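Local coordinates for quinoline 2-oxidoreductase medium subunit (Pseudomonas putida, PDB 1T3Q), which carries the FAD of a molybdenum hydroxylase that acts on quinoline and probably passes electrons through that flavin, at residues D26-A31 against R43-S48; F60-S65 against P84-C89; G67-G72 against V169-P174. One frame throughout, in Å; residues are numbered along the deposited sequence.

Contact 1: residues D26-A31 against R43-S48; sequences DARIIA and RLVYPS. With FAD (flavin-adenine dinucleotide), chain R.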
loop_
_atom_site.group_PDB
_atom_site.type_symbol
_atom_site.label_atom_id
_atom_site.label_comp_id
_atom_site.label_asym_id
_atom_site.label_seq_id
_atom_site.Cartn_x
_atom_site.Cartn_y
_atom_site.Cartn_z
ATOM N N ASP C 26 11.798 -21.307 40.168
ATOM C CA ASP C 26 11.300 -21.441 38.803
ATOM C C ASP C 26 12.243 -20.823 37.777
ATOM O O ASP C 26 11.989 -20.881 36.571
ATOM C CB ASP C 26 9.920 -20.801 38.698
ATOM C CG ASP C 26 8.878 -21.539 39.515
ATOM O OD1 ASP C 26 7.881 -20.904 39.911
ATOM O OD2 ASP C 26 9.048 -22.754 39.750
ATOM N N ALA C 27 13.330 -20.228 38.255
ATOM C CA ALA C 27 14.301 -19.617 37.359
ATOM C C ALA C 27 15.123 -20.723 36.720
ATOM O O ALA C 27 15.344 -21.775 37.319
ATOM C CB ALA C 27 15.209 -18.665 38.129
ATOM N N ARG C 28 15.563 -20.493 35.490
ATOM C CA ARG C 28 16.360 -21.481 34.796
ATOM C C ARG C 28 17.544 -20.799 34.141
ATOM O O ARG C 28 17.471 -19.634 33.752
ATOM C CB ARG C 28 15.503 -22.216 33.763
ATOM C CG ARG C 28 14.277 -22.869 34.395
ATOM C CD ARG C 28 13.464 -23.710 33.417
ATOM N NE ARG C 28 14.163 -24.929 33.018
ATOM C CZ ARG C 28 13.580 -26.118 32.892
ATOM N NH1 ARG C 28 14.294 -27.170 32.522
ATOM N NH2 ARG C 28 12.286 -26.259 33.153
ATOM N N ILE C 29 18.643 -21.534 34.051
ATOM C CA ILE C 29 19.861 -21.026 33.451
ATOM C C ILE C 29 19.789 -21.081 31.930
ATOM O O ILE C 29 19.153 -21.967 31.365
ATOM C CB ILE C 29 21.075 -21.888 33.878
ATOM C CG1 ILE C 29 21.396 -21.655 35.356
ATOM C CG2 ILE C 29 22.284 -21.585 32.983
ATOM C CD1 ILE C 29 22.355 -22.693 35.928
ATOM N N ILE C 30 20.417 -20.110 31.271
ATOM C CA ILE C 30 20.503 -20.145 29.822
ATOM C C ILE C 30 21.965 -19.893 29.479
ATOM O O ILE C 30 22.598 -18.994 30.034
ATOM C CB ILE C 30 19.614 -19.089 29.097
ATOM C CG1 ILE C 30 19.783 -19.271 27.579
ATOM C CG2 ILE C 30 20.004 -17.671 29.493
ATOM C CD1 ILE C 30 18.917 -18.357 26.717
ATOM N N ALA C 31 22.501 -20.726 28.598
ATOM C CA ALA C 31 23.876 -20.610 28.140
ATOM C C ALA C 31 23.815 -20.247 26.659
ATOM O O ALA C 31 23.582 -19.091 26.315
ATOM C CB ALA C 31 24.608 -21.929 28.344
ATOM N N ARG C 43 6.912 -24.549 24.166
ATOM C CA ARG C 43 6.302 -24.308 25.461
ATOM C C ARG C 43 6.274 -25.574 26.303
ATOM O O ARG C 43 5.252 -25.924 26.897
ATOM C CB ARG C 43 4.891 -23.736 25.283
ATOM C CG ARG C 43 4.906 -22.425 24.512
ATOM C CD ARG C 43 3.700 -21.548 24.788
ATOM N NE ARG C 43 3.889 -20.232 24.182
ATOM C CZ ARG C 43 3.178 -19.152 24.481
ATOM N NH1 ARG C 43 2.211 -19.212 25.391
ATOM N NH2 ARG C 43 3.445 -18.001 23.877
ATOM N N LEU C 44 7.415 -26.257 26.343
ATOM C CA LEU C 44 7.572 -27.485 27.114
ATOM C C LEU C 44 8.114 -27.167 28.507
ATOM O O LEU C 44 8.139 -28.029 29.382
ATOM C CB LEU C 44 8.513 -28.451 26.391
ATOM C CG LEU C 44 7.985 -28.979 25.054
ATOM C CD1 LEU C 44 9.034 -29.852 24.388
ATOM C CD2 LEU C 44 6.700 -29.767 25.292
ATOM N N VAL C 45 8.559 -25.928 28.696
ATOM C CA VAL C 45 9.064 -25.472 29.988
ATOM C C VAL C 45 8.564 -24.053 30.185
ATOM O O VAL C 45 8.388 -23.310 29.215
ATOM C CB VAL C 45 10.619 -25.481 30.068
ATOM C CG1 VAL C 45 11.144 -26.903 29.890
ATOM C CG2 VAL C 45 11.211 -24.556 29.019
ATOM N N TYR C 46 8.325 -23.676 31.437
ATOM C CA TYR C 46 7.824 -22.346 31.735
ATOM C C TYR C 46 8.627 -21.667 32.832
ATOM O O TYR C 46 8.164 -21.533 33.963
ATOM C CB TYR C 46 6.354 -22.417 32.153
ATOM C CG TYR C 46 5.441 -23.004 31.103
ATOM C CD1 TYR C 46 5.345 -24.382 30.921
ATOM C CD2 TYR C 46 4.672 -22.176 30.284
ATOM C CE1 TYR C 46 4.500 -24.926 29.947
ATOM C CE2 TYR C 46 3.827 -22.706 29.307
ATOM C CZ TYR C 46 3.746 -24.080 29.146
ATOM O OH TYR C 46 2.901 -24.604 28.191
ATOM N N PRO C 47 9.848 -21.223 32.511
ATOM C CA PRO C 47 10.671 -20.558 33.523
ATOM C C PRO C 47 10.112 -19.189 33.873
ATOM O O PRO C 47 9.449 -18.549 33.059
ATOM C CB PRO C 47 12.034 -20.466 32.847
ATOM C CG PRO C 47 11.662 -20.274 31.395
ATOM C CD PRO C 47 10.548 -21.292 31.215
ATOM N N SER C 48 10.377 -18.739 35.092
ATOM C CA SER C 48 9.909 -17.434 35.523
ATOM C C SER C 48 10.942 -16.416 35.069
ATOM O O SER C 48 10.616 -15.279 34.729
ATOM C CB SER C 48 9.804 -17.400 37.048
ATOM O OG SER C 48 11.048 -17.749 37.627
HETATM P PA FAD R . 21.189 -24.118 26.652
HETATM O O1A FAD R . 20.227 -24.525 25.593
HETATM O O2A FAD R . 21.196 -22.848 27.075
HETATM O O5B FAD R . 20.595 -24.935 27.786
HETATM C C5B FAD R . 20.796 -26.369 28.005
HETATM C C4B FAD R . 20.122 -26.782 29.382
HETATM O O4B FAD R . 21.221 -26.824 30.376
HETATM C C3B FAD R . 19.030 -25.866 30.033
HETATM O O3B FAD R . 18.098 -26.607 30.762
HETATM C C2B FAD R . 19.895 -24.902 30.901
HETATM O O2B FAD R . 19.184 -24.385 31.998
HETATM C C1B FAD R . 20.959 -25.823 31.419
HETATM N N9A FAD R . 22.272 -25.211 31.614
HETATM C C8A FAD R . 23.063 -24.606 30.658
HETATM N N7A FAD R . 24.295 -24.342 31.090
HETATM C C5A FAD R . 24.308 -24.777 32.395
HETATM C C6A FAD R . 25.381 -24.801 33.439
HETATM N N6A FAD R . 26.588 -24.323 33.269
HETATM N N1A FAD R . 24.998 -25.350 34.657
HETATM C C2A FAD R . 23.736 -25.857 34.883
HETATM N N3A FAD R . 22.699 -25.871 33.997
HETATM C C4A FAD R . 23.012 -25.269 32.782
HETATM N N1 FAD R . 23.726 -31.575 20.278
HETATM C C2 FAD R . 24.463 -32.676 20.105
HETATM O O2 FAD R . 24.939 -33.280 21.034
HETATM N N3 FAD R . 24.565 -33.314 18.823
HETATM C C4 FAD R . 23.837 -32.872 17.721
HETATM O O4 FAD R . 23.932 -33.471 16.674
HETATM C C4X FAD R . 22.960 -31.712 17.916
HETATM N N5 FAD R . 22.210 -31.223 16.875
HETATM C C5X FAD R . 21.481 -30.066 17.079
HETATM C C6 FAD R . 20.700 -29.573 15.984
HETATM C C7 FAD R . 19.938 -28.411 16.098
HETATM C C7M FAD R . 19.105 -27.953 14.920
HETATM C C8 FAD R . 19.947 -27.644 17.367
HETATM C C8M FAD R . 19.150 -26.376 17.558
HETATM C C9 FAD R . 20.734 -28.107 18.455
HETATM C C9A FAD R . 21.489 -29.316 18.331
HETATM N N10 FAD R . 22.307 -29.880 19.407
HETATM C C10 FAD R . 22.989 -31.047 19.243
HETATM C "C1'" FAD R . 22.225 -29.248 20.752
HETATM C "C2'" FAD R . 23.459 -28.361 21.087
HETATM O "O2'" FAD R . 24.586 -29.198 21.365
HETATM C "C3'" FAD R . 23.052 -27.521 22.301
HETATM O "O3'" FAD R . 23.829 -26.318 22.228
HETATM C "C4'" FAD R . 23.321 -28.224 23.658
HETATM O "O4'" FAD R . 22.605 -29.458 23.756
HETATM C "C5'" FAD R . 22.844 -27.287 24.732
HETATM O "O5'" FAD R . 23.966 -26.267 25.071
HETATM P P FAD R . 23.610 -24.811 25.205
HETATM O O1P FAD R . 24.918 -24.115 25.597
HETATM O O2P FAD R . 22.930 -24.303 24.106
HETATM O O3P FAD R . 22.693 -24.688 26.351
#

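Contact 2: residues F60-S65 against P84-C89; sequences FEISQS and PTVAKC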
loop_
_atom_site.group_PDB
_atom_site.type_symbol
_atom_site.label_atom_id
_atom_site.label_comp_id
_atom_site.label_asym_id
_atom_site.label_seq_id
_atom_site.Cartn_x
_atom_site.Cartn_y
_atom_site.Cartn_z
ATOM N N PHE C 60 34.438 -19.371 30.919
ATOM C CA PHE C 60 34.913 -19.383 29.537
ATOM C C PHE C 60 36.362 -19.841 29.415
ATOM O O PHE C 60 36.885 -19.963 28.308
ATOM C CB PHE C 60 34.791 -17.983 28.919
ATOM C CG PHE C 60 33.373 -17.542 28.679
ATOM C CD1 PHE C 60 32.557 -17.156 29.738
ATOM C CD2 PHE C 60 32.840 -17.559 27.391
ATOM C CE1 PHE C 60 31.229 -16.796 29.524
ATOM C CE2 PHE C 60 31.513 -17.203 27.166
ATOM C CZ PHE C 60 30.706 -16.820 28.236
ATOM N N GLU C 61 37.002 -20.097 30.550
ATOM C CA GLU C 61 38.406 -20.494 30.566
ATOM C C GLU C 61 38.725 -21.922 30.128
ATOM O O GLU C 61 37.991 -22.867 30.422
ATOM C CB GLU C 61 38.994 -20.281 31.965
ATOM C CG GLU C 61 38.758 -18.903 32.560
ATOM C CD GLU C 61 39.407 -18.745 33.924
ATOM N N ILE C 62 39.838 -22.055 29.414
ATOM C CA ILE C 62 40.342 -23.343 28.963
ATOM C C ILE C 62 41.785 -23.353 29.446
ATOM O O ILE C 62 42.519 -22.391 29.222
ATOM C CB ILE C 62 40.349 -23.477 27.425
ATOM C CG1 ILE C 62 38.920 -23.502 26.882
ATOM C CG2 ILE C 62 41.086 -24.753 27.024
ATOM C CD1 ILE C 62 38.851 -23.672 25.369
ATOM N N SER C 63 42.189 -24.425 30.119
ATOM C CA SER C 63 43.553 -24.523 30.616
ATOM C C SER C 63 43.964 -25.974 30.813
ATOM O O SER C 63 43.130 -26.884 30.765
ATOM C CB SER C 63 43.690 -23.765 31.939
ATOM O OG SER C 63 42.878 -24.340 32.946
ATOM N N GLN C 64 45.260 -26.184 31.025
ATOM C CA GLN C 64 45.793 -27.520 31.243
ATOM C C GLN C 64 46.724 -27.488 32.451
ATOM O O GLN C 64 47.395 -26.486 32.701
ATOM C CB GLN C 64 46.562 -27.995 30.009
ATOM C CG GLN C 64 48.069 -28.031 30.194
ATOM C CD GLN C 64 48.791 -28.532 28.968
ATOM O OE1 GLN C 64 48.777 -27.887 27.922
ATOM N NE2 GLN C 64 49.425 -29.694 29.086
ATOM N N SER C 65 46.763 -28.584 33.200
ATOM C CA SER C 65 47.616 -28.659 34.377
ATOM C C SER C 65 47.738 -30.082 34.899
ATOM O O SER C 65 46.738 -30.728 35.208
ATOM C CB SER C 65 47.067 -27.759 35.486
ATOM O OG SER C 65 47.867 -27.841 36.653
ATOM N N PRO C 84 43.663 -24.385 20.452
ATOM C CA PRO C 84 44.982 -25.029 20.425
ATOM C C PRO C 84 45.244 -25.945 21.618
ATOM O O PRO C 84 45.720 -27.068 21.457
ATOM C CB PRO C 84 45.949 -23.845 20.402
ATOM C CG PRO C 84 45.159 -22.772 19.736
ATOM C CD PRO C 84 43.807 -22.921 20.383
ATOM N N THR C 85 44.943 -25.455 22.816
ATOM C CA THR C 85 45.156 -26.235 24.027
ATOM C C THR C 85 44.375 -27.541 23.967
ATOM O O THR C 85 44.933 -28.615 24.178
ATOM C CB THR C 85 44.726 -25.452 25.277
ATOM O OG1 THR C 85 45.455 -24.223 25.338
ATOM C CG2 THR C 85 45.009 -26.258 26.534
ATOM N N VAL C 86 43.082 -27.447 23.681
ATOM C CA VAL C 86 42.248 -28.636 23.590
ATOM C C VAL C 86 42.803 -29.579 22.534
ATOM O O VAL C 86 42.922 -30.782 22.758
ATOM C CB VAL C 86 40.799 -28.276 23.205
ATOM C CG1 VAL C 86 40.012 -29.544 22.923
ATOM C CG2 VAL C 86 40.147 -27.480 24.325
ATOM N N ALA C 87 43.149 -29.016 21.382
ATOM C CA ALA C 87 43.677 -29.798 20.275
ATOM C C ALA C 87 44.907 -30.623 20.647
ATOM O O ALA C 87 45.045 -31.767 20.211
ATOM C CB ALA C 87 44.005 -28.877 19.099
ATOM N N LYS C 88 45.796 -30.058 21.456
ATOM C CA LYS C 88 47.006 -30.781 21.828
ATOM C C LYS C 88 46.814 -31.748 22.998
ATOM O O LYS C 88 47.466 -32.791 23.060
ATOM C CB LYS C 88 48.138 -29.796 22.148
ATOM N N CYS C 89 45.915 -31.408 23.916
ATOM C CA CYS C 89 45.667 -32.255 25.078
ATOM C C CYS C 89 44.666 -33.387 24.853
ATOM O O CYS C 89 44.914 -34.522 25.256
ATOM C CB CYS C 89 45.198 -31.401 26.256
ATOM S SG CYS C 89 46.430 -30.227 26.851
#

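Contact 3: residues G67-G72 against V169-P174; sequences GILSVG and VEIPIP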
loop_
_atom_site.group_PDB
_atom_site.type_symbol
_atom_site.label_atom_id
_atom_site.label_comp_id
_atom_site.label_asym_id
_atom_site.label_seq_id
_atom_site.Cartn_x
_atom_site.Cartn_y
_atom_site.Cartn_z
ATOM N N GLY C 67 48.595 -33.197 33.546
ATOM C CA GLY C 67 47.848 -34.234 32.855
ATOM C C GLY C 67 46.337 -34.092 32.723
ATOM O O GLY C 67 45.650 -35.056 32.364
ATOM N N ILE C 68 45.800 -32.909 32.996
ATOM C CA ILE C 68 44.354 -32.737 32.862
ATOM C C ILE C 68 43.922 -31.430 32.196
ATOM O O ILE C 68 44.421 -30.350 32.512
ATOM C CB ILE C 68 43.646 -32.893 34.229
ATOM C CG1 ILE C 68 42.646 -31.766 34.466
ATOM C CG2 ILE C 68 44.666 -32.953 35.335
ATOM C CD1 ILE C 68 41.909 -31.911 35.778
ATOM N N LEU C 69 42.981 -31.556 31.266
ATOM C CA LEU C 69 42.454 -30.427 30.514
ATOM C C LEU C 69 41.215 -29.902 31.221
ATOM O O LEU C 69 40.292 -30.665 31.500
ATOM C CB LEU C 69 42.089 -30.893 29.104
ATOM C CG LEU C 69 41.920 -29.898 27.956
ATOM C CD1 LEU C 69 40.785 -30.406 27.087
ATOM C CD2 LEU C 69 41.624 -28.494 28.456
ATOM N N SER C 70 41.210 -28.609 31.532
ATOM C CA SER C 70 40.073 -27.986 32.195
ATOM C C SER C 70 39.308 -27.131 31.181
ATOM O O SER C 70 39.863 -26.200 30.591
ATOM C CB SER C 70 40.548 -27.116 33.366
ATOM O OG SER C 70 39.447 -26.519 34.034
ATOM N N VAL C 71 38.036 -27.462 30.969
ATOM C CA VAL C 71 37.195 -26.721 30.029
ATOM C C VAL C 71 35.998 -26.129 30.765
ATOM O O VAL C 71 35.229 -26.856 31.390
ATOM C CB VAL C 71 36.679 -27.636 28.894
ATOM C CG1 VAL C 71 35.845 -26.824 27.903
ATOM C CG2 VAL C 71 37.848 -28.296 28.187
ATOM N N GLY C 72 35.857 -24.809 30.692
ATOM C CA GLY C 72 34.758 -24.133 31.360
ATOM C C GLY C 72 33.417 -24.471 30.737
ATOM O O GLY C 72 33.337 -24.763 29.546
ATOM N N VAL C 169 34.587 -28.753 33.376
ATOM C CA VAL C 169 34.775 -30.174 33.204
ATOM C C VAL C 169 36.271 -30.390 33.113
ATOM O O VAL C 169 36.968 -29.665 32.404
ATOM C CB VAL C 169 34.126 -30.680 31.904
ATOM C CG1 VAL C 169 34.385 -32.170 31.749
ATOM C CG2 VAL C 169 32.634 -30.391 31.921
ATOM N N GLU C 170 36.766 -31.370 33.852
ATOM C CA GLU C 170 38.183 -31.670 33.821
ATOM C C GLU C 170 38.350 -33.031 33.170
ATOM O O GLU C 170 37.830 -34.034 33.653
ATOM C CB GLU C 170 38.766 -31.632 35.239
ATOM C CG GLU C 170 38.818 -30.207 35.804
ATOM C CD GLU C 170 39.562 -30.087 37.127
ATOM O OE1 GLU C 170 39.610 -28.963 37.669
ATOM O OE2 GLU C 170 40.095 -31.101 37.625
ATOM N N ILE C 171 39.056 -33.044 32.046
ATOM C CA ILE C 171 39.285 -34.266 31.289
ATOM C C ILE C 171 40.721 -34.742 31.418
ATOM O O ILE C 171 41.654 -34.019 31.067
ATOM C CB ILE C 171 39.005 -34.054 29.788
ATOM C CG1 ILE C 171 37.636 -33.405 29.595
ATOM C CG2 ILE C 171 39.065 -35.388 29.054
ATOM C CD1 ILE C 171 37.332 -33.051 28.155
ATOM N N PRO C 172 40.920 -35.967 31.928
ATOM C CA PRO C 172 42.279 -36.493 32.071
ATOM C C PRO C 172 42.859 -36.705 30.679
ATOM O O PRO C 172 42.198 -37.279 29.814
ATOM C CB PRO C 172 42.063 -37.822 32.792
ATOM C CG PRO C 172 40.790 -37.609 33.546
ATOM C CD PRO C 172 39.940 -36.878 32.540
ATOM N N ILE C 173 44.077 -36.230 30.447
ATOM C CA ILE C 173 44.699 -36.420 29.145
ATOM C C ILE C 173 44.802 -37.930 28.936
ATOM O O ILE C 173 45.516 -38.624 29.661
ATOM C CB ILE C 173 46.095 -35.765 29.095
ATOM C CG1 ILE C 173 45.946 -34.248 29.259
ATOM C CG2 ILE C 173 46.782 -36.097 27.777
ATOM C CD1 ILE C 173 47.254 -33.488 29.274
ATOM N N PRO C 174 44.074 -38.462 27.944
ATOM C CA PRO C 174 44.089 -39.900 27.662
ATOM C C PRO C 174 45.426 -40.525 27.271
ATOM O O PRO C 174 46.239 -39.920 26.575
ATOM C CB PRO C 174 43.038 -40.043 26.561
ATOM C CG PRO C 174 43.128 -38.732 25.842
ATOM C CD PRO C 174 43.222 -37.745 26.977
#

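Contact 1: residues D26-A31 against R43-S48
Arg28 lays its side chain across Pro47 at about a right angle, with CD 3.6 Å from Pro47 CB, and then brings its guanidinium against Val45. The group meets the valine with one face: Val45 CG1 lies over it, 3.5 Å from Arg28 NH2, while the ribose hydroxyl O3B of the FAD sits at the edge, near the guanidinium plane. A bend in the chain at chi3 (70°) turns the planar end this way. Farther back, Ser48 N donates to Asp26 O over 3.1 Å; the N-H points well at the oxygen (163°), yet the donor stands above the carbonyl plane. Ser48 OG is instead hydrogen-bonded to Asp24. Here the strand 28-30, an edge of the three-stranded parallel sheet, meets the loop that leads from helix 36-41 to strand 49-52, its neighbour in that sheet, which makes this a beta-alpha-beta crossover. With an alanine in place of Arg28, Pro47 CB and Val45 CG1 would probably lose the chain that covers them, and FAD O3B its cationic neighbour. Just past the end of the strand, Ala31 N donates to FAD O2A at 2.9 Å; the bond from FAD O2B to Ile29 O is modelled very short, and its length is doubtful.

Contact 2: residues F60-S65 against P84-C89
This is a partly buried helix-on-sheet packing contact, in which the helix 84-89 lies over the edge strand 62-65 of the five-stranded antiparallel sheet. The axes of the two segments approach to 8.4 Å at an angle of 40°, and no hydrogen bond joins them, so the contact rests mainly on side-chain packing. Ile62 presents its CG2 branch to two consecutive helix residues. That methyl is 4.0 Å from Val86 CG2, the two side chains crossing at about a right angle, and 4.1 Å from Thr85 CB, the Ile62 and Thr85 side chains running alongside each other in opposite senses. A chi1 of -58° puts Thr85 OG1 beside the backbone nitrogen and CG2 anti to it, so that the methyl faces the strand, 4.2 Å from Gln64 CB. The alternation of an extended strand explains the pattern: Ile62 and Gln64 point toward the helix, whereas Ser63 between them points away. Leu69 of the adjacent strand 68-72 continues the apolar surface beneath Val86 and Cys89. One turn along from Thr85, Cys89 SG sits over the flat face of the Gln64 amide, 3.6 Å from Gln64 CD. The sulfur also lies 3.9 Å from Gln64 CB, where exposed Gln64 covers the buried cysteine.

Contact 3: residues G67-G72 against V169-P174
Five backbone hydrogen bonds tie Gly67-Val71 to Val169-Ile173, joining two neighbouring strands of the five-stranded antiparallel sheet in the FAD-binding domain. Leu69 and Ile171 form one hydrogen-bonded pair: Ile171 N reaches Leu69 O at 2.7 Å, in the carbonyl plane, and Leu69 N returns to Ile171 O at 2.8 Å with its donor tilted from that plane. Val71 and Val169 form the next such pair. There the bond from Val71 N to Val169 O is almost straight at hydrogen (178°), and its donor lies nearly on the carbonyl axis. The fifth bond lies beyond the paired strands, where Ile173 N donates to Gly67 O at 2.7 Å. Between the two hydrogen-bonded pairs, Ser70 and Glu170 are a non-hydrogen-bonded pair, as are Ile68 and Pro172 farther along; CA-H...O contacts supplement the amide bonds, with Glu170 CA 3.3 Å from Leu69 O. The strand axes run at 158° to each other. Leu69, Val71, Val169 and Ile171 share one face, which helices 84-89, 111-117 and 123-130 cover. Ile68, Ser70, Glu170 and Pro172 occupy the other, where Glu170 OE1 makes a salt bridge with Arg168. Gly67 has a positive phi of 65°, and Ile173 folds over its backbone, placing CD1 3.6 Å from Gly67 C.

In the fold
Contacts 2 and 3 belong together, their centres about 8 Å apart, whereas contact 1 lies about 30 Å from either, centre to centre. Strands 62-65 and 68-72 are sheet neighbours, joined by probable hydrogen bonds such as Ser63 O to Ser70 N at 2.7 Å; contact 3 extends the pairing to strand 165-172, and contact 2 adds a helix above it. Their chemistry differs accordingly: backbone amides dominate contact 3, while side-chain packing without a hydrogen bond makes contact 2. Both are partly buried. Contact 1 is a surface contact in the separate parallel sheet, with a single backbone bond between its segments, but it alone of the three includes residues touching the FAD.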